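Cleavage and polyadenylation specificity factor 100 KD subunit (Methanosarcina mazei, PDB 2XR1) probably terminates archaeal transcription by cutting nascent RNA at the RNA polymerase exit channel with a two-zinc nuclease site and degrading the released transcript. Local coordinates at residues H15-N20 against V25-V30; T187-C192 against P230-L235; Q401-N406 against R531-F536; E591-K594 against R599-R602. All blocks are in the same frame, centred on the assembly; numbering follows the deposited sequence.

Interaction 1. Residues H15-N20 against V25-V30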
loop_
_atom_site.group_PDB
_atom_site.type_symbol
_atom_site.label_atom_id
_atom_site.label_comp_id
_atom_site.label_asym_id
_atom_site.label_seq_id
_atom_site.Cartn_x
_atom_site.Cartn_y
_atom_site.Cartn_z
ATOM N N HIS B 15 13.705 24.569 32.122
ATOM C CA HIS B 15 14.919 24.899 32.848
ATOM C C HIS B 15 16.078 25.329 31.954
ATOM O O HIS B 15 16.770 26.287 32.265
ATOM C CB HIS B 15 15.288 23.764 33.794
ATOM C CG HIS B 15 14.280 23.571 34.884
ATOM N ND1 HIS B 15 13.960 22.332 35.401
ATOM C CD2 HIS B 15 13.488 24.465 35.528
ATOM C CE1 HIS B 15 13.030 22.475 36.330
ATOM N NE2 HIS B 15 12.725 23.760 36.424
ATOM N N LYS B 16 16.268 24.633 30.844
ATOM C CA LYS B 16 17.220 25.039 29.807
ATOM C C LYS B 16 17.056 26.511 29.443
ATOM O O LYS B 16 18.008 27.277 29.459
ATOM C CB LYS B 16 16.997 24.191 28.546
ATOM C CG LYS B 16 18.038 23.122 28.288
ATOM C CD LYS B 16 19.156 23.663 27.398
ATOM C CE LYS B 16 20.262 22.623 27.148
ATOM N NZ LYS B 16 19.829 21.553 26.200
ATOM N N ILE B 17 15.835 26.887 29.085
ATOM C CA ILE B 17 15.511 28.259 28.710
ATOM C C ILE B 17 15.849 29.247 29.824
ATOM O O ILE B 17 16.523 30.247 29.602
ATOM C CB ILE B 17 14.025 28.394 28.416
ATOM C CG1 ILE B 17 13.734 27.979 26.976
ATOM C CG2 ILE B 17 13.568 29.821 28.648
ATOM C CD1 ILE B 17 12.411 27.275 26.821
ATOM N N GLU B 18 15.389 28.944 31.028
ATOM C CA GLU B 18 15.511 29.867 32.140
ATOM C C GLU B 18 16.949 30.267 32.455
ATOM O O GLU B 18 17.190 31.412 32.831
ATOM C CB GLU B 18 14.825 29.304 33.382
ATOM C CG GLU B 18 13.368 29.085 33.142
ATOM C CD GLU B 18 12.519 29.355 34.329
ATOM O OE1 GLU B 18 12.818 28.779 35.401
ATOM O OE2 GLU B 18 11.532 30.115 34.170
ATOM N N LYS B 19 17.891 29.344 32.275
ATOM C CA LYS B 19 19.312 29.686 32.420
ATOM C C LYS B 19 19.953 30.257 31.144
ATOM O O LYS B 19 21.152 30.487 31.116
ATOM C CB LYS B 19 20.123 28.493 32.947
ATOM C CG LYS B 19 20.032 27.216 32.123
ATOM C CD LYS B 19 20.599 26.016 32.881
ATOM C CE LYS B 19 19.885 25.765 34.217
ATOM N NZ LYS B 19 19.994 24.344 34.678
ATOM N N ASN B 20 19.170 30.465 30.088
ATOM C CA ASN B 20 19.655 31.212 28.925
ATOM C C ASN B 20 19.133 32.632 28.893
ATOM O O ASN B 20 19.698 33.463 28.192
ATOM C CB ASN B 20 19.323 30.501 27.598
ATOM C CG ASN B 20 20.552 29.813 26.963
ATOM O OD1 ASN B 20 21.661 29.887 27.487
ATOM N ND2 ASN B 20 20.340 29.137 25.829
ATOM N N VAL B 25 14.119 38.878 32.720
ATOM C CA VAL B 25 13.168 38.284 31.828
ATOM C C VAL B 25 12.729 36.932 32.361
ATOM O O VAL B 25 13.559 36.056 32.624
ATOM C CB VAL B 25 13.770 38.178 30.422
ATOM C CG1 VAL B 25 12.813 37.533 29.452
ATOM C CG2 VAL B 25 14.168 39.585 29.953
ATOM N N THR B 26 11.419 36.762 32.509
ATOM C CA THR B 26 10.881 35.509 33.022
ATOM C C THR B 26 9.871 34.884 32.101
ATOM O O THR B 26 9.245 35.561 31.298
ATOM C CB THR B 26 10.204 35.711 34.365
ATOM O OG1 THR B 26 9.142 36.665 34.227
ATOM C CG2 THR B 26 11.240 36.158 35.413
ATOM N N ILE B 27 9.734 33.572 32.216
ATOM C CA ILE B 27 8.640 32.842 31.578
ATOM C C ILE B 27 7.871 32.112 32.660
ATOM O O ILE B 27 8.411 31.850 33.732
ATOM C CB ILE B 27 9.118 31.814 30.517
ATOM C CG1 ILE B 27 10.108 30.810 31.136
ATOM C CG2 ILE B 27 9.670 32.528 29.324
ATOM C CD1 ILE B 27 10.519 29.689 30.234
ATOM N N THR B 28 6.609 31.814 32.370
ATOM C CA THR B 28 5.758 31.023 33.257
ATOM C C THR B 28 5.777 29.552 32.813
ATOM O O THR B 28 6.261 28.698 33.546
ATOM C CB THR B 28 4.296 31.576 33.327
ATOM O OG1 THR B 28 3.754 31.736 32.008
ATOM C CG2 THR B 28 4.265 32.902 34.023
ATOM N N ASP B 29 5.259 29.265 31.624
ATOM C CA ASP B 29 5.147 27.886 31.136
ATOM C C ASP B 29 5.776 27.737 29.758
ATOM O O ASP B 29 6.005 28.717 29.017
ATOM C CB ASP B 29 3.673 27.407 31.090
ATOM C CG ASP B 29 3.215 26.736 32.406
ATOM O OD1 ASP B 29 3.182 27.427 33.448
ATOM O OD2 ASP B 29 2.873 25.517 32.393
ATOM N N VAL B 30 6.034 26.470 29.449
ATOM C CA VAL B 30 6.567 26.021 28.184
ATOM C C VAL B 30 5.685 24.839 27.696
ATOM O O VAL B 30 5.454 23.873 28.427
ATOM C CB VAL B 30 8.064 25.687 28.370
ATOM C CG1 VAL B 30 8.535 24.646 27.427
ATOM C CG2 VAL B 30 8.883 26.933 28.210
HETATM O O HOH W 1 11.533 32.714 34.249
#
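OE2 of E18 has two partners: a water donates to it at 2.6 Å (water O to E18 OE2), and NZ of K14, one turn back on the same helix, forms a salt bridge with it. The water also accepts from the backbone of the other segment, with I27 N 2.8 Å from the water O, and so links the end of helix 7-18 to the chain that returns beside it. The carboxylate reaches that far because the E18 chain bends at its second torsion (-145°), which carries OE2 over the flank of I27. Below this water bridge the contact is apolar. I27 holds CG1 between its own backbone N and carbonyl carbon (chi1 57°), and from there CD1 runs in at about a right angle to I17 and meets I17 CG2 at 3.4 Å. The other branch of I17 points on toward the strand, where its CD1 lies 3.8 Å from V30 CG2. L39 of strand 36-41 touches I17, I27 and V30 alike, and L61 of helix 52-61 adds to the cover of I17. A helix packed in this way against the first strands of a small alpha/beta unit is consistent with the predicted N-terminal KH domain, KHa.

Interaction 2. Residues T187-C192 against P230-L235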
loop_
_atom_site.group_PDB
_atom_site.type_symbol
_atom_site.label_atom_id
_atom_site.label_comp_id
_atom_site.label_asym_id
_atom_site.label_seq_id
_atom_site.Cartn_x
_atom_site.Cartn_y
_atom_site.Cartn_z
ATOM N N THR B 187 2.163 6.113 -1.301
ATOM C CA THR B 187 1.015 5.377 -1.838
ATOM C C THR B 187 0.087 6.397 -2.453
ATOM O O THR B 187 -0.084 7.465 -1.894
ATOM C CB THR B 187 0.227 4.594 -0.757
ATOM O OG1 THR B 187 1.084 3.692 -0.059
ATOM C CG2 THR B 187 -0.910 3.764 -1.386
ATOM N N ALA B 188 -0.486 6.080 -3.615
ATOM C CA ALA B 188 -1.413 6.994 -4.304
ATOM C C ALA B 188 -2.849 6.568 -4.017
ATOM O O ALA B 188 -3.193 5.382 -4.156
ATOM C CB ALA B 188 -1.153 7.006 -5.822
ATOM N N LEU B 189 -3.687 7.513 -3.618
ATOM C CA LEU B 189 -5.054 7.191 -3.355
ATOM C C LEU B 189 -6.047 7.902 -4.282
ATOM O O LEU B 189 -7.253 7.712 -4.155
ATOM C CB LEU B 189 -5.365 7.537 -1.929
ATOM C CG LEU B 189 -4.504 6.809 -0.906
ATOM C CD1 LEU B 189 -4.721 7.460 0.462
ATOM C CD2 LEU B 189 -4.829 5.328 -0.842
ATOM N N GLY B 190 -5.536 8.720 -5.185
ATOM C CA GLY B 190 -6.317 9.366 -6.215
ATOM C C GLY B 190 -5.446 10.432 -6.843
ATOM O O GLY B 190 -4.543 10.903 -6.210
ATOM N N GLY B 191 -5.731 10.824 -8.071
ATOM C CA GLY B 191 -4.969 11.873 -8.733
ATOM C C GLY B 191 -3.886 11.349 -9.671
ATOM O O GLY B 191 -2.980 12.096 -10.075
ATOM N N CYS B 192 -4.004 10.075 -10.046
ATOM C CA CYS B 192 -3.001 9.432 -10.870
ATOM C C CYS B 192 -3.623 8.969 -12.169
ATOM O O CYS B 192 -4.643 8.275 -12.183
ATOM C CB CYS B 192 -2.314 8.293 -10.095
ATOM S SG CYS B 192 -1.297 8.966 -8.681
ATOM N N PRO B 230 -6.428 -0.262 3.778
ATOM C CA PRO B 230 -5.648 -0.448 5.003
ATOM C C PRO B 230 -4.582 0.595 5.271
ATOM O O PRO B 230 -4.234 0.790 6.407
ATOM C CB PRO B 230 -4.996 -1.800 4.778
ATOM C CG PRO B 230 -5.970 -2.510 4.028
ATOM C CD PRO B 230 -6.556 -1.531 3.065
ATOM N N GLU B 231 -4.101 1.262 4.247
ATOM C CA GLU B 231 -3.061 2.283 4.382
ATOM C C GLU B 231 -3.549 3.565 4.967
ATOM O O GLU B 231 -2.742 4.380 5.344
ATOM C CB GLU B 231 -2.484 2.660 3.001
ATOM C CG GLU B 231 -1.812 1.545 2.253
ATOM C CD GLU B 231 -2.771 0.642 1.495
ATOM O OE1 GLU B 231 -3.752 0.116 2.061
ATOM O OE2 GLU B 231 -2.535 0.419 0.322
ATOM N N VAL B 232 -4.855 3.789 4.955
ATOM C CA VAL B 232 -5.429 5.026 5.461
ATOM C C VAL B 232 -6.300 4.794 6.693
ATOM O O VAL B 232 -6.330 5.647 7.567
ATOM C CB VAL B 232 -6.173 5.742 4.350
ATOM C CG1 VAL B 232 -7.335 6.596 4.900
ATOM C CG2 VAL B 232 -5.208 6.593 3.624
ATOM N N PHE B 233 -7.016 3.665 6.740
ATOM C CA PHE B 233 -7.815 3.287 7.907
ATOM C C PHE B 233 -6.926 2.455 8.832
ATOM O O PHE B 233 -6.331 1.493 8.370
ATOM C CB PHE B 233 -9.078 2.485 7.503
ATOM C CG PHE B 233 -10.301 3.353 7.211
ATOM C CD1 PHE B 233 -10.272 4.282 6.191
ATOM C CD2 PHE B 233 -11.486 3.212 7.958
ATOM C CE1 PHE B 233 -11.412 5.100 5.926
ATOM C CE2 PHE B 233 -12.624 4.014 7.699
ATOM C CZ PHE B 233 -12.586 4.955 6.680
ATOM N N PRO B 234 -6.871 2.796 10.149
ATOM C CA PRO B 234 -7.729 3.783 10.807
ATOM C C PRO B 234 -7.107 5.159 10.689
ATOM O O PRO B 234 -5.912 5.301 10.851
ATOM C CB PRO B 234 -7.740 3.319 12.258
ATOM C CG PRO B 234 -6.383 2.734 12.463
ATOM C CD PRO B 234 -5.860 2.278 11.094
ATOM N N LEU B 235 -7.947 6.148 10.428
ATOM C CA LEU B 235 -7.533 7.516 10.257
ATOM C C LEU B 235 -6.703 8.103 11.400
ATOM O O LEU B 235 -5.845 8.967 11.164
ATOM C CB LEU B 235 -8.752 8.388 9.954
ATOM C CG LEU B 235 -9.420 8.079 8.600
ATOM C CD1 LEU B 235 -10.836 8.663 8.511
ATOM C CD2 LEU B 235 -8.550 8.615 7.476
#
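Strand 185-190 belongs to the mixed sheet of the metallo-beta-lactamase fold, and here the face of that sheet receives the loop that leads into strand 240-242. Two pairs of side chains make the contact. L189 and V232 both point across, and the CD1 branch of L189 meets the CG2 branch of V232 with 3.3 Å between the two methyl carbons. L210 of strand 208-211, two strands over, touches both residues, and V229 also lies on L189, so the pair sits in a buried apolar layer. At the other pair, T187 and E231 cross at about a right angle. T187 sets OG1 beside its backbone N (chi1 -57°), which puts CG2 opposite that N, 4.1 Å from E231 OE2; OG1 is hydrogen-bonded to T636 OG1 of strand 636-638. The E231 chain folds at its second torsion (82°), and OE2 makes a salt bridge with R185 of the second subunit. The buried carboxylate therefore has a cationic partner across the dimer interface, which would probably help to keep it ionised. Sheet residues covered by a connecting loop that also meets the partner chain place this contact at the homodimer interface of the metallo-beta-lactamase domain.

Interaction 3. Residues Q401-N406 against R531-F536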
loop_
_atom_site.group_PDB
_atom_site.type_symbol
_atom_site.label_atom_id
_atom_site.label_comp_id
_atom_site.label_asym_id
_atom_site.label_seq_id
_atom_site.Cartn_x
_atom_site.Cartn_y
_atom_site.Cartn_z
ATOM N N GLN B 401 -8.261 39.948 -25.766
ATOM C CA GLN B 401 -8.775 41.279 -25.979
ATOM C C GLN B 401 -9.518 41.315 -27.279
ATOM O O GLN B 401 -10.575 41.893 -27.359
ATOM C CB GLN B 401 -7.654 42.317 -25.988
ATOM C CG GLN B 401 -7.063 42.533 -24.613
ATOM C CD GLN B 401 -5.786 43.371 -24.609
ATOM O OE1 GLN B 401 -4.929 43.241 -25.490
ATOM N NE2 GLN B 401 -5.658 44.239 -23.608
ATOM N N MET B 402 -8.974 40.661 -28.289
ATOM C CA MET B 402 -9.595 40.638 -29.594
ATOM C C MET B 402 -10.902 39.855 -29.610
ATOM O O MET B 402 -11.875 40.284 -30.231
ATOM C CB MET B 402 -8.619 40.103 -30.643
ATOM C CG MET B 402 -7.507 41.131 -30.976
ATOM S SD MET B 402 -8.149 42.628 -31.822
ATOM C CE MET B 402 -6.691 43.684 -31.882
ATOM N N VAL B 403 -10.950 38.723 -28.926
ATOM C CA VAL B 403 -12.194 37.958 -28.872
ATOM C C VAL B 403 -13.275 38.756 -28.158
ATOM O O VAL B 403 -14.413 38.828 -28.634
ATOM C CB VAL B 403 -12.008 36.637 -28.188
ATOM C CG1 VAL B 403 -13.334 36.013 -27.881
ATOM C CG2 VAL B 403 -11.144 35.736 -29.061
ATOM N N VAL B 404 -12.921 39.378 -27.042
ATOM C CA VAL B 404 -13.894 40.143 -26.282
ATOM C C VAL B 404 -14.277 41.429 -27.019
ATOM O O VAL B 404 -15.459 41.770 -27.092
ATOM C CB VAL B 404 -13.414 40.417 -24.849
ATOM C CG1 VAL B 404 -14.337 41.389 -24.172
ATOM C CG2 VAL B 404 -13.377 39.108 -24.052
ATOM N N LYS B 405 -13.294 42.093 -27.620
ATOM C CA LYS B 405 -13.555 43.292 -28.405
ATOM C C LYS B 405 -14.532 42.994 -29.510
ATOM O O LYS B 405 -15.541 43.683 -29.656
ATOM C CB LYS B 405 -12.285 43.832 -29.030
ATOM C CG LYS B 405 -12.451 45.172 -29.711
ATOM C CD LYS B 405 -11.426 45.295 -30.821
ATOM C CE LYS B 405 -10.892 46.697 -30.962
ATOM N NZ LYS B 405 -9.936 46.760 -32.093
ATOM N N ASN B 406 -14.227 41.961 -30.284
ATOM C CA ASN B 406 -15.057 41.618 -31.422
ATOM C C ASN B 406 -16.456 41.253 -30.940
ATOM O O ASN B 406 -17.420 41.771 -31.480
ATOM C CB ASN B 406 -14.431 40.506 -32.296
ATOM C CG ASN B 406 -13.132 40.949 -33.018
ATOM O OD1 ASN B 406 -12.919 42.136 -33.305
ATOM N ND2 ASN B 406 -12.264 39.964 -33.320
ATOM N N ARG B 531 -24.374 35.844 -32.087
ATOM C CA ARG B 531 -23.670 37.086 -31.815
ATOM C C ARG B 531 -22.775 36.922 -30.585
ATOM O O ARG B 531 -21.699 37.511 -30.522
ATOM C CB ARG B 531 -24.698 38.246 -31.641
ATOM N N ASN B 532 -23.209 36.088 -29.638
ATOM C CA ASN B 532 -22.488 35.857 -28.388
ATOM C C ASN B 532 -21.265 34.970 -28.536
ATOM O O ASN B 532 -21.046 34.369 -29.593
ATOM C CB ASN B 532 -23.415 35.203 -27.374
ATOM C CG ASN B 532 -24.552 36.099 -26.970
ATOM O OD1 ASN B 532 -24.401 37.320 -26.900
ATOM N ND2 ASN B 532 -25.703 35.497 -26.693
ATOM N N THR B 533 -20.473 34.876 -27.465
ATOM C CA THR B 533 -19.270 34.068 -27.451
ATOM C C THR B 533 -19.021 33.377 -26.117
ATOM O O THR B 533 -19.304 33.927 -25.051
ATOM C CB THR B 533 -18.055 34.920 -27.755
ATOM O OG1 THR B 533 -18.260 35.602 -28.997
ATOM C CG2 THR B 533 -16.801 34.046 -27.869
ATOM N N LEU B 534 -18.468 32.166 -26.184
ATOM C CA LEU B 534 -18.159 31.411 -24.995
ATOM C C LEU B 534 -16.653 31.213 -24.936
ATOM O O LEU B 534 -16.106 30.524 -25.794
ATOM C CB LEU B 534 -18.875 30.055 -25.042
ATOM C CG LEU B 534 -18.641 29.121 -23.847
ATOM C CD1 LEU B 534 -19.355 29.686 -22.647
ATOM C CD2 LEU B 534 -19.105 27.701 -24.185
ATOM N N VAL B 535 -15.990 31.780 -23.923
ATOM C CA VAL B 535 -14.529 31.859 -23.924
ATOM C C VAL B 535 -13.924 30.872 -22.954
ATOM O O VAL B 535 -14.076 31.016 -21.756
ATOM C CB VAL B 535 -14.073 33.285 -23.550
ATOM C CG1 VAL B 535 -12.566 33.465 -23.764
ATOM C CG2 VAL B 535 -14.856 34.320 -24.385
ATOM N N PHE B 536 -13.238 29.867 -23.458
ATOM C CA PHE B 536 -12.491 28.960 -22.590
ATOM C C PHE B 536 -11.066 29.453 -22.350
ATOM O O PHE B 536 -10.294 29.560 -23.285
ATOM C CB PHE B 536 -12.429 27.563 -23.196
ATOM C CG PHE B 536 -13.734 26.841 -23.177
ATOM C CD1 PHE B 536 -14.303 26.450 -21.986
ATOM C CD2 PHE B 536 -14.393 26.526 -24.358
ATOM C CE1 PHE B 536 -15.509 25.784 -21.964
ATOM C CE2 PHE B 536 -15.594 25.840 -24.332
ATOM C CZ PHE B 536 -16.144 25.473 -23.135
#
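V403 sets its CG1 opposite the backbone N (chi1 168°), and this rotation sends the methyl out from helix 393-409 to strand 533-536. T533 holds OG1 beside its N (chi1 -55°), so that CG2 lies opposite that N and meets the helix; V535 touches with CG2. All three residues are buried. V403 CG1 is the one methyl that touches both strand residues: it is 4.0 Å from T533 CG2 and 4.2 Å from V535 CG2. These are comfortable van der Waals distances. V403 and V535 run antiparallel alongside one another, while V403 and T533 meet at a slant. T533 and V535 alternate with L534, which turns to the far face of the sheet and packs on I549, so the helix meets the face that carries T533 and V535. The hydroxyl of T533 does not go unused in this apolar setting: OG1 is hydrogen-bonded to OG1 of T407, whose hydroxyl is also bonded to V403 O, one turn back on the helix. That link ties the strand to the helix backbone beside the methyl contact. A helix laid over a parallel sheet, its side chains meeting alternate residues of an inner strand, is the alpha/beta layering of the beta-CASP domain.

Interaction 4. Residues E591-K594 against R599-R602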
loop_
_atom_site.group_PDB
_atom_site.type_symbol
_atom_site.label_atom_id
_atom_site.label_comp_id
_atom_site.label_asym_id
_atom_site.label_seq_id
_atom_site.Cartn_x
_atom_site.Cartn_y
_atom_site.Cartn_z
ATOM N N GLU B 591 11.220 22.444 -17.978
ATOM C CA GLU B 591 12.213 23.388 -17.504
ATOM C C GLU B 591 12.308 23.300 -15.966
ATOM O O GLU B 591 13.409 23.315 -15.417
ATOM C CB GLU B 591 11.901 24.814 -18.007
ATOM C CG GLU B 591 12.130 25.050 -19.525
ATOM C CD GLU B 591 11.604 26.455 -20.073
ATOM O OE1 GLU B 591 10.621 27.030 -19.479
ATOM O OE2 GLU B 591 12.193 26.989 -21.107
ATOM N N TYR B 592 11.167 23.125 -15.303
ATOM C CA TYR B 592 11.107 23.030 -13.843
ATOM C C TYR B 592 11.998 21.935 -13.279
ATOM O O TYR B 592 12.723 22.163 -12.308
ATOM C CB TYR B 592 9.697 22.741 -13.366
ATOM C CG TYR B 592 9.545 22.774 -11.858
ATOM C CD1 TYR B 592 9.462 23.976 -11.185
ATOM C CD2 TYR B 592 9.434 21.614 -11.126
ATOM C CE1 TYR B 592 9.293 24.045 -9.835
ATOM C CE2 TYR B 592 9.296 21.658 -9.752
ATOM C CZ TYR B 592 9.228 22.906 -9.116
ATOM O OH TYR B 592 9.106 22.994 -7.742
ATOM N N VAL B 593 11.897 20.748 -13.871
ATOM C CA VAL B 593 12.712 19.609 -13.465
ATOM C C VAL B 593 14.122 19.798 -13.933
ATOM O O VAL B 593 15.044 19.651 -13.162
ATOM C CB VAL B 593 12.173 18.277 -14.002
ATOM C CG1 VAL B 593 12.918 17.110 -13.373
ATOM C CG2 VAL B 593 10.741 18.135 -13.673
ATOM N N LYS B 594 14.291 20.160 -15.196
ATOM C CA LYS B 594 15.643 20.355 -15.801
ATOM C C LYS B 594 16.544 21.317 -15.008
ATOM O O LYS B 594 17.739 21.093 -14.854
ATOM C CB LYS B 594 15.503 20.897 -17.239
ATOM C CG LYS B 594 16.832 21.116 -17.945
ATOM C CD LYS B 594 16.745 21.306 -19.463
ATOM C CE LYS B 594 18.163 21.166 -20.049
ATOM N NZ LYS B 594 18.298 20.943 -21.554
ATOM N N ARG B 599 19.646 18.374 -8.620
ATOM C CA ARG B 599 18.921 17.495 -9.541
ATOM C C ARG B 599 18.392 16.298 -8.774
ATOM O O ARG B 599 19.124 15.685 -8.007
ATOM C CB ARG B 599 19.878 17.022 -10.611
ATOM C CG ARG B 599 19.305 16.243 -11.783
ATOM C CD ARG B 599 20.524 15.901 -12.693
ATOM N NE ARG B 599 20.312 16.012 -14.149
ATOM C CZ ARG B 599 19.793 17.056 -14.795
ATOM N NH1 ARG B 599 19.340 18.124 -14.161
ATOM N NH2 ARG B 599 19.722 17.008 -16.113
ATOM N N PRO B 600 17.114 15.972 -8.938
ATOM C CA PRO B 600 16.568 14.821 -8.234
ATOM C C PRO B 600 16.961 13.512 -8.906
ATOM O O PRO B 600 17.298 13.500 -10.081
ATOM C CB PRO B 600 15.064 15.033 -8.366
ATOM C CG PRO B 600 14.923 15.749 -9.621
ATOM C CD PRO B 600 16.085 16.655 -9.728
ATOM N N GLU B 601 16.883 12.431 -8.157
ATOM C CA GLU B 601 17.255 11.125 -8.638
ATOM C C GLU B 601 16.035 10.397 -9.205
ATOM O O GLU B 601 16.196 9.540 -10.069
ATOM C CB GLU B 601 17.871 10.283 -7.500
ATOM C CG GLU B 601 19.035 10.944 -6.762
ATOM C CD GLU B 601 19.581 10.111 -5.556
ATOM O OE1 GLU B 601 18.861 9.186 -5.029
ATOM O OE2 GLU B 601 20.740 10.403 -5.138
ATOM N N ARG B 602 14.838 10.689 -8.709
ATOM C CA ARG B 602 13.626 10.182 -9.354
ATOM C C ARG B 602 12.564 11.262 -9.533
ATOM O O ARG B 602 12.478 12.170 -8.747
ATOM C CB ARG B 602 12.987 9.021 -8.605
ATOM C CG ARG B 602 13.866 8.150 -7.818
ATOM C CD ARG B 602 14.360 6.905 -8.524
ATOM N NE ARG B 602 13.456 5.759 -8.372
ATOM C CZ ARG B 602 13.089 5.180 -7.209
ATOM N NH1 ARG B 602 13.533 5.638 -6.010
ATOM N NH2 ARG B 602 12.236 4.128 -7.253
#
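R599 and K594 meet edge on: the guanidinium of R599 presents its rim to the backbone carbonyl of K594, and K594 O lies near the guanidinium plane. The bond from R599 NH1 to K594 O is weak, 3.4 Å long with an angle of 153° at the hydrogen. R599 gets there by running out straight, its CG opposite the backbone N (chi1 -172°), and then bending at the third torsion (-140°), which swings the group back toward the helix end. The carbonyl belongs to the last residue of helix 586-594, where the helix dipole would probably make it a somewhat better acceptor. K594 leaves the helix pointing away from the returning chain, and its NZ is 6.9 Å from R599 NH2. Deeper in, V593 and P600 make a loose apolar touch, with CG1 of V593 4.5 Å from CG of P600; both are buried, and I626 also lies on V593. The turn between helix 586-594 and strand 602-606 is closed by this pair and the weak bond. Y592 of the same helix packs on Y356 and Y358, while R602 enters the sheet beside strand 376-380 and pairs with E627 of strand 627-630.

In the fold
From the N terminus, interaction 1 comes first and closes a short loop between helix 7-18 and strand 30-33 in the predicted KHa region. Interaction 2 spans a longer excursion, 38 residues at its closest ends, within the metallo-beta-lactamase sheet and beside the second subunit. Interaction 3 closes the longest loop, 125 residues, which holds much of the beta-CASP region. Interaction 4 is again a short turn, from helix 586-594 into strand 602-606, where the chain has returned to the metallo-beta-lactamase domain. The four follow in series, so none nests or crosses. Interactions 2 and 4 lie closest, centres about 26 Å apart; interactions 1 and 3 stand about 65 Å apart, on opposite sides of the chain's centre.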